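PDB 5JHH: Rho guanine nucleotide exchange factor 11, which probably activates Rho-family GTPases by speeding the release of GDP so that GTP can bind, using a DH domain joined to a PH domain. Local coordinates for residues I27-V32 and P174-S179; K86-E89 and I93-E96; P312-N317 and F331-T336; V319-V324 and E364-A369. One frame throughout, in Å; residues are numbered along the deposited sequence.

Interaction 1: residues I27-V32 and P174-S179; sequences INELFV and PLLLES
Leu176, on segment 174-179, reaches between Leu30 and Glu29 of segment 27-32 and gives one methyl to each. The closely packed, buried part is apolar: Leu30 CD1 lies 4.0 Å from Leu176 CD1, methyl against methyl, with the two side chains crossing at a slant. Both residues direct CB toward the opposite helix, and the CA atoms of Leu30 and Leu176 are 6.7 Å apart, the nearest such pair between the segments. Leu30 holds CG trans to its backbone N (chi1 170°), which brings the isobutyl group in beside its own carbonyl carbon and over Leu176. Met101 of helix 98-105 adds to this buried patch, and Arg169, two turns earlier on the helix of Leu176, touches that leucine and makes a weak hydrogen bond to Leu30 O.

The other methyl has a polar neighbour, at the margin of the patch. Leu176 CD2 is 3.8 Å from Glu29 OE1, where the extended glutamate passes at about a right angle, a van der Waals touch without a hydrogen bond. The carboxylate is occupied elsewhere: both oxygens are hydrogen-bonded to the chain of another protein, OE1 to an aromatic side chain and to backbone, OE2 to backbone. Two helices of the DH bundle thus meet beside the face that receives the partner protein, consistent with the glutamate by which DH domains engage a bound Rho GTPase.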
loop_
_atom_site.group_PDB
_atom_site.type_symbol
_atom_site.label_atom_id
_atom_site.label_comp_id
_atom_site.label_asym_id
_atom_site.label_seq_id
_atom_site.Cartn_x
_atom_site.Cartn_y
_atom_site.Cartn_z
ATOM N N ILE A 27 -5.336 24.349 -2.108
ATOM C CA ILE A 27 -5.103 24.761 -0.756
ATOM C C ILE A 27 -6.376 24.560 0.036
ATOM O O ILE A 27 -6.354 24.128 1.169
ATOM C CB ILE A 27 -4.631 26.223 -0.697
ATOM C CG1 ILE A 27 -3.207 26.297 -1.200
ATOM C CG2 ILE A 27 -4.682 26.755 0.724
ATOM C CD1 ILE A 27 -2.668 27.709 -1.304
ATOM N N ASN A 28 -7.494 24.875 -0.571
ATOM C CA ASN A 28 -8.730 24.669 0.091
ATOM C C ASN A 28 -8.912 23.172 0.376
ATOM O O ASN A 28 -9.263 22.819 1.472
ATOM C CB ASN A 28 -9.851 25.208 -0.755
ATOM C CG ASN A 28 -11.201 25.035 -0.113
ATOM O OD1 ASN A 28 -12.058 24.299 -0.631
ATOM N ND2 ASN A 28 -11.414 25.726 0.981
ATOM N N GLU A 29 -8.669 22.304 -0.604
ATOM C CA GLU A 29 -8.826 20.874 -0.387
ATOM C C GLU A 29 -7.947 20.381 0.778
ATOM O O GLU A 29 -8.399 19.636 1.639
ATOM C CB GLU A 29 -8.501 20.074 -1.657
ATOM C CG GLU A 29 -8.898 18.617 -1.494
ATOM C CD GLU A 29 -8.485 17.684 -2.601
ATOM O OE1 GLU A 29 -7.749 18.087 -3.536
ATOM O OE2 GLU A 29 -8.903 16.507 -2.505
ATOM N N LEU A 30 -6.700 20.819 0.802
ATOM C CA LEU A 30 -5.819 20.512 1.889
ATOM C C LEU A 30 -6.433 20.869 3.213
ATOM O O LEU A 30 -6.522 20.027 4.104
ATOM C CB LEU A 30 -4.503 21.238 1.723
ATOM C CG LEU A 30 -3.592 21.184 2.934
ATOM C CD1 LEU A 30 -3.052 19.774 3.137
ATOM C CD2 LEU A 30 -2.440 22.146 2.743
ATOM N N PHE A 31 -6.887 22.111 3.345
ATOM C CA PHE A 31 -7.496 22.544 4.583
ATOM C C PHE A 31 -8.716 21.739 4.941
ATOM O O PHE A 31 -8.857 21.317 6.077
ATOM C CB PHE A 31 -7.875 24.022 4.540
ATOM C CG PHE A 31 -6.693 24.984 4.555
ATOM C CD1 PHE A 31 -5.388 24.538 4.527
ATOM C CD2 PHE A 31 -6.915 26.342 4.530
ATOM C CE1 PHE A 31 -4.330 25.427 4.531
ATOM C CE2 PHE A 31 -5.869 27.235 4.543
ATOM C CZ PHE A 31 -4.576 26.787 4.551
ATOM N N VAL A 32 -9.607 21.541 3.993
ATOM C CA VAL A 32 -10.878 20.908 4.290
ATOM C C VAL A 32 -10.636 19.444 4.628
ATOM O O VAL A 32 -11.241 18.913 5.531
ATOM C CB VAL A 32 -11.864 21.055 3.119
ATOM C CG1 VAL A 32 -13.114 20.222 3.345
ATOM C CG2 VAL A 32 -12.272 22.513 2.992
ATOM N N PRO A 174 2.220 14.630 0.073
ATOM C CA PRO A 174 3.099 14.924 -1.032
ATOM C C PRO A 174 2.307 15.256 -2.259
ATOM O O PRO A 174 2.679 16.138 -3.049
ATOM C CB PRO A 174 3.882 13.614 -1.226
ATOM C CG PRO A 174 3.795 12.941 0.134
ATOM C CD PRO A 174 2.424 13.283 0.604
ATOM N N LEU A 175 1.207 14.561 -2.429
ATOM C CA LEU A 175 0.399 14.757 -3.614
ATOM C C LEU A 175 -0.263 16.116 -3.531
ATOM O O LEU A 175 -0.325 16.839 -4.508
ATOM C CB LEU A 175 -0.650 13.670 -3.706
ATOM C CG LEU A 175 -0.203 12.224 -3.979
ATOM C CD1 LEU A 175 -1.415 11.283 -3.853
ATOM C CD2 LEU A 175 0.363 12.122 -5.374
ATOM N N LEU A 176 -0.760 16.479 -2.359
ATOM C CA LEU A 176 -1.342 17.780 -2.223
ATOM C C LEU A 176 -0.286 18.854 -2.365
ATOM O O LEU A 176 -0.606 19.904 -2.894
ATOM C CB LEU A 176 -2.094 17.940 -0.918
ATOM C CG LEU A 176 -3.394 17.136 -0.896
ATOM C CD1 LEU A 176 -3.776 16.841 0.555
ATOM C CD2 LEU A 176 -4.494 17.927 -1.607
ATOM N N LEU A 177 0.955 18.604 -1.923
ATOM C CA LEU A 177 2.001 19.612 -2.099
ATOM C C LEU A 177 2.432 19.745 -3.578
ATOM O O LEU A 177 2.604 20.866 -4.084
ATOM C CB LEU A 177 3.190 19.394 -1.152
ATOM C CG LEU A 177 2.870 19.664 0.323
ATOM C CD1 LEU A 177 3.864 19.028 1.304
ATOM C CD2 LEU A 177 2.826 21.135 0.595
ATOM N N GLU A 178 2.567 18.624 -4.280
ATOM C CA GLU A 178 2.967 18.641 -5.692
ATOM C C GLU A 178 1.974 19.476 -6.472
ATOM O O GLU A 178 2.346 20.358 -7.221
ATOM C CB GLU A 178 3.084 17.239 -6.284
ATOM C CG GLU A 178 4.434 16.582 -5.992
ATOM C CD GLU A 178 4.394 15.050 -5.976
ATOM O OE1 GLU A 178 3.745 14.474 -6.871
ATOM O OE2 GLU A 178 5.000 14.406 -5.068
ATOM N N SER A 179 0.703 19.284 -6.212
ATOM C CA SER A 179 -0.296 20.061 -6.898
ATOM C C SER A 179 -0.314 21.574 -6.542
ATOM O O SER A 179 -0.580 22.418 -7.400
ATOM C CB SER A 179 -1.658 19.435 -6.666
ATOM O OG SER A 179 -2.630 20.426 -6.883
#

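Interaction 2: residues K86-E89 and I93-E96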
loop_
_atom_site.group_PDB
_atom_site.type_symbol
_atom_site.label_atom_id
_atom_site.label_comp_id
_atom_site.label_asym_id
_atom_site.label_seq_id
_atom_site.Cartn_x
_atom_site.Cartn_y
_atom_site.Cartn_z
ATOM N N LYS A 86 -6.214 30.216 11.620
ATOM C CA LYS A 86 -5.563 31.513 11.789
ATOM C C LYS A 86 -5.281 32.181 10.435
ATOM O O LYS A 86 -5.617 33.329 10.217
ATOM C CB LYS A 86 -4.250 31.348 12.567
ATOM C CG LYS A 86 -4.238 31.994 13.947
ATOM C CD LYS A 86 -3.212 33.117 14.046
ATOM C CE LYS A 86 -1.935 32.659 14.748
ATOM N NZ LYS A 86 -0.767 33.524 14.404
ATOM N N LEU A 87 -4.680 31.431 9.525
ATOM C CA LEU A 87 -4.268 31.950 8.226
ATOM C C LEU A 87 -5.452 32.270 7.293
ATOM O O LEU A 87 -5.392 33.205 6.500
ATOM C CB LEU A 87 -3.347 30.938 7.566
ATOM C CG LEU A 87 -2.747 31.327 6.247
ATOM C CD1 LEU A 87 -1.621 32.321 6.468
ATOM C CD2 LEU A 87 -2.211 30.072 5.596
ATOM N N ARG A 88 -6.514 31.490 7.390
ATOM C CA ARG A 88 -7.701 31.721 6.613
ATOM C C ARG A 88 -8.318 33.033 7.143
ATOM O O ARG A 88 -8.938 33.786 6.401
ATOM C CB ARG A 88 -8.610 30.469 6.699
ATOM C CG ARG A 88 -9.999 30.483 6.055
ATOM C CD ARG A 88 -10.139 31.271 4.749
ATOM N NE ARG A 88 -10.529 32.678 4.960
ATOM C CZ ARG A 88 -11.766 33.183 4.872
ATOM N NH1 ARG A 88 -11.945 34.486 5.091
ATOM N NH2 ARG A 88 -12.816 32.424 4.552
ATOM N N GLU A 89 -8.061 33.375 8.397
ATOM C CA GLU A 89 -8.628 34.614 8.947
ATOM C C GLU A 89 -8.263 35.883 8.168
ATOM O O GLU A 89 -9.099 36.743 7.996
ATOM C CB GLU A 89 -8.331 34.759 10.449
ATOM C CG GLU A 89 -9.349 33.989 11.288
ATOM C CD GLU A 89 -8.911 33.726 12.716
ATOM O OE1 GLU A 89 -7.941 34.367 13.207
ATOM O OE2 GLU A 89 -9.561 32.857 13.338
ATOM N N ILE A 93 -8.453 34.494 0.104
ATOM C CA ILE A 93 -7.413 34.190 -0.839
ATOM C C ILE A 93 -6.161 33.959 -0.040
ATOM O O ILE A 93 -5.586 34.889 0.527
ATOM C CB ILE A 93 -7.152 35.340 -1.794
ATOM C CG1 ILE A 93 -8.442 35.733 -2.498
ATOM C CG2 ILE A 93 -6.072 34.942 -2.803
ATOM C CD1 ILE A 93 -8.253 36.895 -3.461
ATOM N N ILE A 94 -5.723 32.715 0.015
ATOM C CA ILE A 94 -4.607 32.410 0.880
ATOM C C ILE A 94 -3.338 32.809 0.129
ATOM O O ILE A 94 -3.198 32.540 -1.064
ATOM C CB ILE A 94 -4.634 30.926 1.343
ATOM C CG1 ILE A 94 -5.783 30.683 2.352
ATOM C CG2 ILE A 94 -3.314 30.556 1.990
ATOM C CD1 ILE A 94 -7.046 30.111 1.749
ATOM N N LYS A 95 -2.431 33.479 0.820
ATOM C CA LYS A 95 -1.234 33.988 0.179
ATOM C C LYS A 95 -0.139 32.957 0.317
ATOM O O LYS A 95 -0.352 31.843 -0.113
ATOM C CB LYS A 95 -0.857 35.361 0.740
ATOM C CG LYS A 95 -1.859 36.456 0.368
ATOM C CD LYS A 95 -2.018 36.598 -1.148
ATOM C CE LYS A 95 -2.702 37.909 -1.539
ATOM N NZ LYS A 95 -4.100 38.010 -1.018
ATOM N N GLU A 96 1.003 33.282 0.918
ATOM C CA GLU A 96 2.055 32.283 1.080
ATOM C C GLU A 96 1.638 31.216 2.101
ATOM O O GLU A 96 0.978 31.492 3.109
ATOM C CB GLU A 96 3.423 32.847 1.487
ATOM C CG GLU A 96 3.540 34.346 1.689
ATOM C CD GLU A 96 3.593 35.078 0.368
ATOM O OE1 GLU A 96 2.649 35.844 0.080
ATOM O OE2 GLU A 96 4.551 34.845 -0.398
#
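Leu87, near the end of helix 70-89, meets Ile94 as the chain doubles back after the helix, and the two segments bury 155 Å² between them with no hydrogen bond across. Followed in order, segment 93-96 starts with Ile93, whose CB points away from the helix; its side chain packs instead on Val12, Leu16 and Gln24.

Ile94 comes next and carries the contact. Its CG2 methyl approaches Leu87 CD2 at 3.8 Å, tip to tip, a single-methyl touch. On the leucine, CG stands opposite the backbone N (chi1 -176°), which sends the branch toward the loop. The other arm of the isoleucine, through CG1, reaches the arginine: Ile94 CD1 only grazes Arg88 CD, at 4.5 Å, the aliphatic part of the side chain and not its guanidinium. Ile94 also packs on Phe31 of helix 18-54. This is a helix-loop-helix connection of the all-helical DH domain, in which the loop to helix 98-105 folds back along the last turn of helix 70-89 and is also held by helix 18-54.

Polar bonds add to that hold. Ile94 O is hydrogen-bonded by Arg23 NH2 and Gln24 NE2, while Lys95 O takes Arg23 NH1, so one guanidinium joins two successive carbonyls. The exposed Lys95 side chain leads away from the helix. At Glu96 the backbone returns to the leucine: Leu87 CD2 lies 4.3 Å from Glu96 O, while the glutamate CB points away from segment 86-89. Ile97, just beyond, also touches Leu87.

Interaction 3: residues P312-N317 and F331-T336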
loop_
_atom_site.group_PDB
_atom_site.type_symbol
_atom_site.label_atom_id
_atom_site.label_comp_id
_atom_site.label_asym_id
_atom_site.label_seq_id
_atom_site.Cartn_x
_atom_site.Cartn_y
_atom_site.Cartn_z
ATOM N N PRO A 312 21.325 -26.168 4.126
ATOM C CA PRO A 312 20.079 -25.403 4.046
ATOM C C PRO A 312 20.272 -23.910 4.342
ATOM O O PRO A 312 19.354 -23.118 4.139
ATOM C CB PRO A 312 19.202 -26.059 5.120
ATOM C CG PRO A 312 20.164 -26.645 6.110
ATOM C CD PRO A 312 21.546 -26.677 5.499
ATOM N N VAL A 313 21.469 -23.549 4.790
ATOM C CA VAL A 313 21.820 -22.177 5.066
ATOM C C VAL A 313 22.997 -21.786 4.196
ATOM O O VAL A 313 23.961 -22.530 4.069
ATOM C CB VAL A 313 22.237 -22.010 6.518
ATOM C CG1 VAL A 313 22.640 -20.571 6.796
ATOM C CG2 VAL A 313 21.110 -22.432 7.424
ATOM N N LEU A 314 22.921 -20.607 3.606
ATOM C CA LEU A 314 24.012 -20.061 2.790
ATOM C C LEU A 314 24.433 -18.734 3.366
ATOM O O LEU A 314 23.596 -17.961 3.778
ATOM C CB LEU A 314 23.539 -19.894 1.335
ATOM C CG LEU A 314 23.121 -21.236 0.714
ATOM C CD1 LEU A 314 22.593 -21.118 -0.700
ATOM C CD2 LEU A 314 24.310 -22.190 0.745
ATOM N N LYS A 315 25.736 -18.490 3.406
ATOM C CA LYS A 315 26.279 -17.209 3.802
ATOM C C LYS A 315 26.424 -16.324 2.580
ATOM O O LYS A 315 27.086 -16.675 1.597
ATOM C CB LYS A 315 27.616 -17.386 4.499
ATOM C CG LYS A 315 27.547 -18.261 5.741
ATOM C CD LYS A 315 28.637 -17.833 6.717
ATOM C CE LYS A 315 28.851 -18.828 7.850
ATOM N NZ LYS A 315 29.954 -19.780 7.548
ATOM N N LEU A 316 25.800 -15.159 2.658
ATOM C CA LEU A 316 25.700 -14.267 1.536
ATOM C C LEU A 316 27.034 -13.692 1.156
ATOM O O LEU A 316 27.182 -13.212 0.050
ATOM C CB LEU A 316 24.710 -13.149 1.849
ATOM C CG LEU A 316 23.235 -13.558 2.020
ATOM C CD1 LEU A 316 22.432 -12.361 2.449
ATOM C CD2 LEU A 316 22.641 -14.147 0.752
ATOM N N ASN A 317 28.015 -13.739 2.045
ATOM C CA ASN A 317 29.352 -13.247 1.689
ATOM C C ASN A 317 30.196 -14.253 0.910
ATOM O O ASN A 317 31.306 -13.929 0.485
ATOM C CB ASN A 317 30.125 -12.827 2.941
ATOM C CG ASN A 317 30.278 -13.947 3.924
ATOM O OD1 ASN A 317 30.035 -15.106 3.611
ATOM N ND2 ASN A 317 30.645 -13.608 5.127
ATOM N N PHE A 331 16.989 -18.919 -11.185
ATOM C CA PHE A 331 18.294 -18.313 -10.935
ATOM C C PHE A 331 19.176 -19.277 -10.146
ATOM O O PHE A 331 18.666 -20.179 -9.491
ATOM C CB PHE A 331 18.142 -16.992 -10.176
ATOM C CG PHE A 331 17.495 -17.133 -8.817
ATOM C CD1 PHE A 331 16.118 -17.035 -8.678
ATOM C CD2 PHE A 331 18.258 -17.336 -7.687
ATOM C CE1 PHE A 331 15.520 -17.149 -7.433
ATOM C CE2 PHE A 331 17.662 -17.443 -6.454
ATOM C CZ PHE A 331 16.295 -17.358 -6.323
ATOM N N PHE A 332 20.492 -19.070 -10.232
ATOM C CA PHE A 332 21.493 -19.927 -9.580
ATOM C C PHE A 332 22.139 -19.207 -8.405
ATOM O O PHE A 332 22.434 -18.009 -8.458
ATOM C CB PHE A 332 22.627 -20.285 -10.550
ATOM C CG PHE A 332 22.199 -21.090 -11.765
ATOM C CD1 PHE A 332 21.360 -22.177 -11.655
ATOM C CD2 PHE A 332 22.683 -20.774 -13.013
ATOM C CE1 PHE A 332 20.998 -22.909 -12.769
ATOM C CE2 PHE A 332 22.350 -21.531 -14.143
ATOM C CZ PHE A 332 21.503 -22.591 -14.018
ATOM N N ILE A 333 22.403 -19.966 -7.363
ATOM C CA ILE A 333 23.287 -19.517 -6.339
ATOM C C ILE A 333 24.500 -20.434 -6.297
ATOM O O ILE A 333 24.385 -21.655 -6.142
ATOM C CB ILE A 333 22.595 -19.480 -4.987
ATOM C CG1 ILE A 333 21.374 -18.556 -5.086
ATOM C CG2 ILE A 333 23.579 -19.021 -3.912
ATOM C CD1 ILE A 333 20.477 -18.594 -3.871
ATOM N N ILE A 334 25.667 -19.809 -6.421
ATOM C CA ILE A 334 26.928 -20.497 -6.554
ATOM C C ILE A 334 27.771 -20.211 -5.327
ATOM O O ILE A 334 28.151 -19.069 -5.100
ATOM C CB ILE A 334 27.643 -19.988 -7.794
ATOM C CG1 ILE A 334 26.694 -20.075 -8.996
ATOM C CG2 ILE A 334 28.942 -20.749 -7.997
ATOM C CD1 ILE A 334 27.322 -19.723 -10.323
ATOM N N CYS A 335 28.042 -21.244 -4.534
ATOM C CA CYS A 335 28.802 -21.094 -3.297
ATOM C C CYS A 335 30.264 -21.013 -3.649
ATOM O O CYS A 335 30.751 -21.809 -4.448
ATOM C CB CYS A 335 28.574 -22.288 -2.387
ATOM S SG CYS A 335 26.836 -22.732 -2.154
ATOM N N THR A 336 30.962 -20.059 -3.055
ATOM C CA THR A 336 32.304 -19.721 -3.498
ATOM C C THR A 336 33.396 -20.152 -2.541
ATOM O O THR A 336 34.581 -19.969 -2.833
ATOM C CB THR A 336 32.423 -18.216 -3.700
ATOM O OG1 THR A 336 32.108 -17.539 -2.472
ATOM C CG2 THR A 336 31.469 -17.780 -4.768
#
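Leu314 and Cys335 mark the closest backbone approach, with CA atoms 7.8 Å apart and no hydrogen bond between the segments, so strands 313-315 and 330-335 meet through side chains and not as paired neighbours. Leu314 does the bridging. Its fork is split between two residues that lie two apart on the facing strand, and hence on the same side of it. Leu314 CD1 packs on Ile333 CG2 at 4.0 Å, and Leu314 CD2 lies 3.9 Å from Cys335 SG, where the sulfur behaves as an apolar surface. With CG1 beside the backbone N (chi1 -58°), Ile333 has CG2 anti to that N, and it is CG2 that faces the leucine while CG1 carries the longer arm elsewhere. The end of that arm, Ile333 CD1, lies at the edge of the Phe331 ring and in its plane, within the same strand. Leu314 and Ile333 are buried; Cys335 is partly exposed.

Each strand finds its backbone partners elsewhere. Leu314 is hydrogen-bonded to Leu281 of strand 280-287, whereas Phe331 pairs with Leu347. Tyr345 of strand 345-348 touches both Leu314 and Cys335, and Leu281 touches Ile333, as expected for side chains facing across the interior of the PH-domain barrel. Helix 352-368 packs alongside, with Leu362 and Met359 against Phe331 and Ala365 against Leu316.

Interaction 4: residues V319-V324 and E364-A369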
loop_
_atom_site.group_PDB
_atom_site.type_symbol
_atom_site.label_atom_id
_atom_site.label_comp_id
_atom_site.label_asym_id
_atom_site.label_seq_id
_atom_site.Cartn_x
_atom_site.Cartn_y
_atom_site.Cartn_z
ATOM N N VAL A 319 28.738 -16.315 -1.737
ATOM C CA VAL A 319 27.980 -16.771 -2.884
ATOM C C VAL A 319 27.937 -15.751 -3.987
ATOM O O VAL A 319 28.177 -14.557 -3.784
ATOM C CB VAL A 319 26.513 -17.187 -2.590
ATOM C CG1 VAL A 319 26.386 -18.201 -1.460
ATOM C CG2 VAL A 319 25.658 -15.980 -2.293
ATOM N N LEU A 320 27.609 -16.269 -5.165
ATOM C CA LEU A 320 27.336 -15.474 -6.357
ATOM C C LEU A 320 25.945 -15.817 -6.893
ATOM O O LEU A 320 25.451 -16.930 -6.703
ATOM C CB LEU A 320 28.366 -15.779 -7.448
ATOM C CG LEU A 320 29.827 -15.546 -7.064
ATOM C CD1 LEU A 320 30.695 -15.892 -8.266
ATOM C CD2 LEU A 320 30.092 -14.121 -6.588
ATOM N N ILE A 321 25.346 -14.878 -7.615
ATOM C CA ILE A 321 23.971 -15.002 -8.056
ATOM C C ILE A 321 23.968 -14.942 -9.574
ATOM O O ILE A 321 24.526 -14.023 -10.150
ATOM C CB ILE A 321 23.125 -13.815 -7.515
ATOM C CG1 ILE A 321 23.265 -13.683 -5.991
ATOM C CG2 ILE A 321 21.662 -13.944 -7.922
ATOM C CD1 ILE A 321 22.775 -14.880 -5.198
ATOM N N ARG A 322 23.356 -15.911 -10.244
ATOM C CA ARG A 322 23.347 -15.836 -11.693
ATOM C C ARG A 322 21.983 -16.159 -12.313
ATOM O O ARG A 322 21.302 -17.071 -11.895
ATOM C CB ARG A 322 24.436 -16.725 -12.279
ATOM C CG ARG A 322 24.720 -16.496 -13.776
ATOM C CD ARG A 322 25.787 -17.478 -14.218
ATOM N NE ARG A 322 26.001 -17.590 -15.650
ATOM C CZ ARG A 322 26.874 -16.874 -16.358
ATOM N NH1 ARG A 322 27.585 -15.901 -15.797
ATOM N NH2 ARG A 322 27.026 -17.123 -17.647
ATOM N N SER A 323 21.596 -15.371 -13.302
ATOM C CA SER A 323 20.433 -15.695 -14.142
ATOM C C SER A 323 20.646 -16.945 -14.973
ATOM O O SER A 323 21.769 -17.295 -15.304
ATOM C CB SER A 323 20.176 -14.568 -15.128
ATOM O OG SER A 323 19.224 -13.679 -14.643
ATOM N N VAL A 324 19.542 -17.547 -15.382
ATOM C CA VAL A 324 19.522 -18.716 -16.248
ATOM C C VAL A 324 18.937 -18.276 -17.598
ATOM O O VAL A 324 17.764 -17.880 -17.680
ATOM C CB VAL A 324 18.642 -19.820 -15.613
ATOM C CG1 VAL A 324 18.630 -21.089 -16.461
ATOM C CG2 VAL A 324 19.096 -20.117 -14.184
ATOM N N GLU A 364 21.727 -7.275 -4.188
ATOM C CA GLU A 364 21.947 -6.139 -3.292
ATOM C C GLU A 364 22.485 -6.664 -1.958
ATOM O O GLU A 364 23.511 -6.213 -1.451
ATOM C CB GLU A 364 20.645 -5.309 -3.148
ATOM C CG GLU A 364 20.680 -4.108 -2.189
ATOM C CD GLU A 364 21.695 -2.995 -2.550
ATOM O OE1 GLU A 364 22.392 -3.068 -3.603
ATOM O OE2 GLU A 364 21.812 -2.027 -1.756
ATOM N N ALA A 365 21.868 -7.698 -1.438
ATOM C CA ALA A 365 22.243 -8.172 -0.111
ATOM C C ALA A 365 23.654 -8.726 -0.129
ATOM O O ALA A 365 24.386 -8.582 0.834
ATOM C CB ALA A 365 21.297 -9.242 0.336
ATOM N N VAL A 366 24.006 -9.374 -1.230
ATOM C CA VAL A 366 25.350 -9.878 -1.426
ATOM C C VAL A 366 26.383 -8.759 -1.491
ATOM O O VAL A 366 27.413 -8.867 -0.849
ATOM C CB VAL A 366 25.468 -10.802 -2.673
ATOM C CG1 VAL A 366 26.932 -11.006 -3.105
ATOM C CG2 VAL A 366 24.829 -12.145 -2.363
ATOM N N ARG A 367 26.105 -7.694 -2.233
ATOM C CA ARG A 367 27.018 -6.552 -2.247
ATOM C C ARG A 367 27.310 -6.004 -0.826
ATOM O O ARG A 367 28.430 -5.655 -0.525
ATOM C CB ARG A 367 26.467 -5.448 -3.122
ATOM C CG ARG A 367 27.425 -5.000 -4.217
ATOM C CD ARG A 367 26.718 -4.995 -5.564
ATOM N NE ARG A 367 25.326 -4.540 -5.436
ATOM C CZ ARG A 367 24.306 -4.918 -6.228
ATOM N NH1 ARG A 367 24.501 -5.751 -7.248
ATOM N NH2 ARG A 367 23.075 -4.453 -6.008
ATOM N N ASN A 368 26.313 -5.999 0.052
ATOM C CA ASN A 368 26.477 -5.492 1.413
ATOM C C ASN A 368 26.901 -6.525 2.435
ATOM O O ASN A 368 27.146 -6.191 3.585
ATOM C CB ASN A 368 25.179 -4.838 1.866
ATOM C CG ASN A 368 24.768 -3.730 0.933
ATOM O OD1 ASN A 368 25.616 -2.969 0.462
ATOM N ND2 ASN A 368 23.482 -3.678 0.591
ATOM N N ALA A 369 26.981 -7.785 2.041
ATOM C CA ALA A 369 27.333 -8.823 3.018
ATOM C C ALA A 369 28.829 -8.781 3.351
ATOM O O ALA A 369 29.253 -9.263 4.387
ATOM C CB ALA A 369 26.947 -10.203 2.505
ATOM O OXT ALA A 369 29.655 -8.288 2.582
#
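Val366 on helix segment 364-369 meets Val319 and Ile321 of the strand, and apolar packing makes up most of the contact. Val366 CG2 stands 3.9 Å from Val319 CG2, with Val319 CG2 lying between the backbone N and carbonyl carbon of Val319. The same Val366 CG2 also rests on Ile321 CG1 at a slacker 4.2 Å. Since Val319 and Ile321 are two apart on the strand, a single methyl spans both.

A contact with the backbone adds to this: Val366 CG1, opposite its own backbone N (chi1 164°), lies 3.8 Å from Val319 O. No hydrogen bond joins the two segments.

The side-chain polar bonds inside segment 364-369 lie on its exposed residues. Arg367 NH2 forms a salt bridge to Glu364 OE1 at 2.9 Å, nearly straight (164° at the hydrogen). The oxygen lies near the guanidinium plane and uses its anti lone pair. Glu364 OE2 receives a weak bond from Asn368 ND2 (3.3 Å), so both carboxylate oxygens are engaged and the group's rotation is restrained. On the strand, Ser323 OG is hydrogen-bonded to Lys355 NZ.

Leu362 and Met359 continue the packing along Ile321, as expected of a PH domain, whose C-terminal helix closes one end of the strand barrel.

In the fold
Interactions 1 and 2 share the DH domain, their centres 14 Å apart, and touch directly: Phe31 CE2 is 4.1 Å from Ile94 CG1, and Phe31 CZ is 4.2 Å from Leu87 CD2. Helix 18-54 therefore links the partner-binding face at Glu29 to the loop of interaction 2. Interactions 3 and 4 lie in the PH domain with centres 8 Å apart. Strands 319-323 and 330-335 pair there, with probable hydrogen bonds Phe332 N to Arg322 O (2.7 Å) and Leu320 N to Ile334 O (2.9 Å). The two groups are separate: the centres of interactions 1 and 4 are about 42 Å apart, and those of interactions 2 and 3 about 60 Å.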